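Local coordinates for protein ATP-dependent RNA helicase HrpB (Escherichia coli, PDB 6EUD) that hydrolyses ATP to ADP and phosphate and acts as an RNA helicase of the DExH-box family that binds single-stranded RNA, at residues P8-L13 against S37-L42; A30-G35 against S281-G286. All blocks are in the same frame, centred on the assembly; numbering follows the deposited sequence.

Contact 1 of 2, residues P8-L13 against S37-L42; sequences PVAAVL and STWLPL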
# COMPACT_ATOMS: atom_id res chain seq x y z
N PRO A 8 -12.25 -23.34 -30.09
CA PRO A 8 -12.73 -24.06 -28.90
C PRO A 8 -13.77 -23.29 -28.10
O PRO A 8 -14.55 -23.90 -27.36
CB PRO A 8 -11.46 -24.26 -28.08
CG PRO A 8 -10.36 -24.23 -29.08
CD PRO A 8 -10.78 -23.23 -30.11
N VAL A 9 -13.77 -21.97 -28.23
CA VAL A 9 -14.75 -21.13 -27.55
C VAL A 9 -16.15 -21.37 -28.14
O VAL A 9 -17.15 -21.20 -27.45
CB VAL A 9 -14.36 -19.64 -27.64
CG1 VAL A 9 -15.34 -18.77 -26.88
CG2 VAL A 9 -12.96 -19.43 -27.10
N ALA A 10 -16.21 -21.78 -29.40
CA ALA A 10 -17.49 -22.10 -30.02
C ALA A 10 -18.15 -23.25 -29.28
O ALA A 10 -19.36 -23.25 -29.06
CB ALA A 10 -17.30 -22.44 -31.48
N ALA A 11 -17.34 -24.23 -28.89
CA ALA A 11 -17.86 -25.47 -28.30
C ALA A 11 -18.39 -25.27 -26.89
O ALA A 11 -18.95 -26.19 -26.30
CB ALA A 11 -16.77 -26.56 -28.31
N VAL A 12 -18.21 -24.07 -26.35
CA VAL A 12 -18.60 -23.80 -24.97
C VAL A 12 -19.71 -22.73 -24.95
O VAL A 12 -20.34 -22.50 -23.92
CB VAL A 12 -17.37 -23.38 -24.13
CG1 VAL A 12 -16.90 -21.98 -24.50
CG2 VAL A 12 -17.65 -23.50 -22.65
N LEU A 13 -19.96 -22.13 -26.11
CA LEU A 13 -20.93 -21.04 -26.27
C LEU A 13 -22.36 -21.34 -25.80
O LEU A 13 -22.98 -20.48 -25.15
CB LEU A 13 -20.98 -20.60 -27.74
CG LEU A 13 -22.03 -19.55 -28.10
CD1 LEU A 13 -21.81 -18.26 -27.31
CD2 LEU A 13 -22.01 -19.28 -29.59
N SER A 37 -11.64 -13.51 -27.01
CA SER A 37 -11.62 -12.07 -27.23
C SER A 37 -11.97 -11.70 -28.68
O SER A 37 -12.72 -10.75 -28.93
CB SER A 37 -10.25 -11.51 -26.87
OG SER A 37 -9.75 -12.07 -25.67
N THR A 38 -11.43 -12.48 -29.61
CA THR A 38 -11.51 -12.16 -31.03
C THR A 38 -12.67 -12.86 -31.73
O THR A 38 -12.75 -12.89 -32.96
CB THR A 38 -10.20 -12.53 -31.74
OG1 THR A 38 -9.84 -13.88 -31.41
CG2 THR A 38 -9.08 -11.59 -31.31
N TRP A 39 -13.58 -13.43 -30.95
CA TRP A 39 -14.73 -14.09 -31.54
C TRP A 39 -15.94 -13.91 -30.66
O TRP A 39 -16.90 -13.25 -31.06
CB TRP A 39 -14.45 -15.58 -31.76
CG TRP A 39 -15.46 -16.25 -32.62
CD1 TRP A 39 -15.57 -16.14 -33.98
CD2 TRP A 39 -16.51 -17.14 -32.21
NE1 TRP A 39 -16.61 -16.90 -34.43
CE2 TRP A 39 -17.20 -17.53 -33.37
CE3 TRP A 39 -16.92 -17.64 -30.97
CZ2 TRP A 39 -18.30 -18.41 -33.32
CZ3 TRP A 39 -18.01 -18.52 -30.93
CH2 TRP A 39 -18.68 -18.89 -32.10
N LEU A 40 -15.88 -14.47 -29.46
CA LEU A 40 -17.04 -14.58 -28.57
C LEU A 40 -17.94 -13.32 -28.41
O LEU A 40 -19.16 -13.47 -28.31
CB LEU A 40 -16.56 -15.03 -27.18
CG LEU A 40 -17.66 -15.43 -26.19
CD1 LEU A 40 -18.71 -16.33 -26.83
CD2 LEU A 40 -17.05 -16.11 -24.99
N PRO A 41 -17.36 -12.10 -28.39
CA PRO A 41 -18.23 -10.92 -28.28
C PRO A 41 -19.37 -10.81 -29.31
O PRO A 41 -20.50 -10.56 -28.90
CB PRO A 41 -17.24 -9.77 -28.47
CG PRO A 41 -15.99 -10.28 -27.88
CD PRO A 41 -15.94 -11.73 -28.22
N LEU A 42 -19.08 -10.99 -30.59
CA LEU A 42 -20.09 -10.87 -31.64
C LEU A 42 -21.28 -11.79 -31.43
O LEU A 42 -22.42 -11.44 -31.76
CB LEU A 42 -19.46 -11.19 -33.00
CG LEU A 42 -18.35 -10.27 -33.50
CD1 LEU A 42 -17.76 -10.84 -34.79
CD2 LEU A 42 -18.88 -8.86 -33.71
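The indole of W39 leans on the turn at V9 and A10 with the outer corner of its six-membered ring, CZ3 and CH2, and the approach is oblique to the ring. CZ3 lies 3.7 Å from A10 CA, so the ring rests on the backbone as much as on a side chain. The methyl A10 CB sits beside the same corner, 3.9 Å from W39 CH2. A third group, L13 CD2, reaches W39 CH2 at 4.2 Å, its side chain crossing that of W39 at about a right angle. With CG of W39 anti to the backbone N (chi1 -167°), the indole is carried across to the facing turn. The W39 side chain also touches L74 of helix 61-74.

Next to the indole, L40 meets the same turn through aliphatic branches. V9 CG1 is set against L40 CD2 at 3.7 Å, and the two side chains meet at about a right angle. L40 CB lies 3.9 Å from V9 CG1, so the valine methyl also follows the base of the leucine. The second branch, L40 CD1, meets L13 CD1 at 3.7 Å. The leucine thus fills the angle between V9 and L13, while L13 divides its two methyls between W39 and L40. No hydrogen bond joins the segments; the interface is wholly apolar, with V9 and L40 buried and A10, L13 and W39 partly exposed.

Just before these residues, the hydroxyl of S37 is hydrogen-bonded to D126 OD1 of the DEFH box, the link between Walker A and Walker B elements familiar from P-loop NTPases. The contact therefore packs the turn leading into helix 13-20 against the start of helix 40-45, which follows the P-loop of the first RecA-like helicase domain.

Contact 2 of 2, residues A30-G35 against S281-G286; sequences APTGAG and SLTIEG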
# COMPACT_ATOMS: atom_id res chain seq x y z
N ALA A 30 -10.88 -19.66 -20.29
CA ALA A 30 -10.49 -20.18 -21.60
C ALA A 30 -9.10 -19.69 -21.97
O ALA A 30 -8.78 -18.53 -21.70
CB ALA A 30 -11.50 -19.77 -22.66
N PRO A 31 -8.27 -20.55 -22.60
CA PRO A 31 -6.94 -20.16 -23.08
C PRO A 31 -7.01 -18.93 -23.97
O PRO A 31 -8.08 -18.65 -24.52
CB PRO A 31 -6.47 -21.39 -23.87
CG PRO A 31 -7.72 -22.20 -24.14
CD PRO A 31 -8.61 -21.94 -22.96
N THR A 32 -5.92 -18.20 -24.11
CA THR A 32 -6.00 -16.88 -24.72
C THR A 32 -6.16 -16.91 -26.25
O THR A 32 -6.84 -16.05 -26.82
CB THR A 32 -4.76 -16.04 -24.36
OG1 THR A 32 -4.94 -14.68 -24.79
CG2 THR A 32 -3.49 -16.62 -24.98
N GLY A 33 -5.57 -17.90 -26.90
CA GLY A 33 -5.65 -17.99 -28.34
C GLY A 33 -6.89 -18.73 -28.80
O GLY A 33 -7.07 -18.99 -29.99
N ALA A 34 -7.76 -19.06 -27.85
CA ALA A 34 -8.97 -19.82 -28.15
C ALA A 34 -10.00 -18.95 -28.86
O ALA A 34 -10.95 -19.47 -29.45
CB ALA A 34 -9.55 -20.43 -26.88
N GLY A 35 -9.81 -17.64 -28.80
CA GLY A 35 -10.69 -16.72 -29.49
C GLY A 35 -11.75 -16.12 -28.60
O GLY A 35 -12.75 -15.59 -29.08
N SER A 281 -1.20 -14.10 -21.72
CA SER A 281 -1.80 -13.21 -22.72
C SER A 281 -1.38 -13.50 -24.15
O SER A 281 -2.09 -13.18 -25.11
CB SER A 281 -1.46 -11.76 -22.41
OG SER A 281 -0.13 -11.46 -22.77
N LEU A 282 -0.20 -14.09 -24.30
CA LEU A 282 0.37 -14.31 -25.62
C LEU A 282 0.65 -15.80 -25.80
O LEU A 282 1.13 -16.47 -24.88
CB LEU A 282 1.64 -13.48 -25.78
CG LEU A 282 2.02 -12.99 -27.17
CD1 LEU A 282 0.79 -12.48 -27.90
CD2 LEU A 282 3.03 -11.87 -27.01
N THR A 283 0.34 -16.30 -26.98
CA THR A 283 0.58 -17.70 -27.29
C THR A 283 1.77 -17.85 -28.23
O THR A 283 1.71 -17.47 -29.40
CB THR A 283 -0.67 -18.35 -27.89
OG1 THR A 283 -1.63 -18.55 -26.84
CG2 THR A 283 -0.34 -19.69 -28.54
N ILE A 284 2.85 -18.40 -27.70
CA ILE A 284 4.04 -18.70 -28.50
C ILE A 284 3.98 -20.15 -28.95
O ILE A 284 3.81 -21.06 -28.14
CB ILE A 284 5.34 -18.42 -27.71
CG1 ILE A 284 5.58 -16.92 -27.55
CG2 ILE A 284 6.52 -18.96 -28.47
CD1 ILE A 284 4.79 -16.26 -26.46
N GLU A 285 4.10 -20.37 -30.26
CA GLU A 285 3.93 -21.70 -30.81
C GLU A 285 5.24 -22.47 -30.95
O GLU A 285 6.32 -21.89 -30.95
CB GLU A 285 3.23 -21.60 -32.16
CG GLU A 285 1.95 -20.82 -32.10
CD GLU A 285 1.47 -20.43 -33.47
OE1 GLU A 285 0.60 -19.54 -33.55
OE2 GLU A 285 1.97 -21.00 -34.46
N GLY A 286 5.13 -23.79 -31.07
CA GLY A 286 6.25 -24.68 -31.31
C GLY A 286 7.09 -24.96 -30.07
O GLY A 286 8.20 -25.49 -30.17
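T32 presents its whole side chain to the backbone of S281 and the hydroxyl of T283. At its root, T32 CB lies 4.0 Å from S281 O, and from there the side chain divides into a polar and an apolar branch. The polar one, T32 OG1, donates a hydrogen bond of 3.2 Å to S281 O. The hydroxyl approaches well above the carbonyl plane, 55° out of it, with a C=O···donor angle of 108°, so the bond does not follow a lone pair. Torsion chi1 of -171° places OG1 opposite the backbone N and leaves CG2 between the two backbone branches. That methyl, T32 CG2, comes within 3.3 Å of T283 OG1 as the two threonines slide past each other in opposite directions. T283 OG1 also faces the backbone of G33, but at 4.0 Å from G33 N the approach is loose.

The S281 side chain starts away from T32 and its OG is hydrogen-bonded to I277 O; it is the backbone carbonyl of S281 that receives the threonine. An alanine here lacks both OG1 and CG2, which would probably leave S281 O without its partner from the P-loop and open a gap beside T283 OG1, weakening the tie between the segments. L282 and I284 pack on L248 of strand 243-248, within their own domain.

This small surface contact bridges the cleft between the two RecA-like domains of a superfamily 2 helicase, bringing the Walker A P-loop (motif I), predicted to bind ATP, against the end of motif V.

How the contacts relate
Contacts 1 and 2 have centres 14 Å apart and share the P-loop, whose predicted ATP-binding residues run from A30 through S37 and so enter both. Their segments alternate along the chain, and they touch directly: V9 CG2 presses on A34 O at 3.1 Å, P8 CD lies 3.8 Å from the same A34 O, and L40 CB is 4.3 Å from G35 O. Contact 1 therefore backs the P-loop from within the first RecA-like domain, whereas contact 2 meets its T32–G33 turn from the second. Residues 30-35 lie between the packed turn at 8-13 and the motif V segment 281-286, at the nucleotide site expected between the domains.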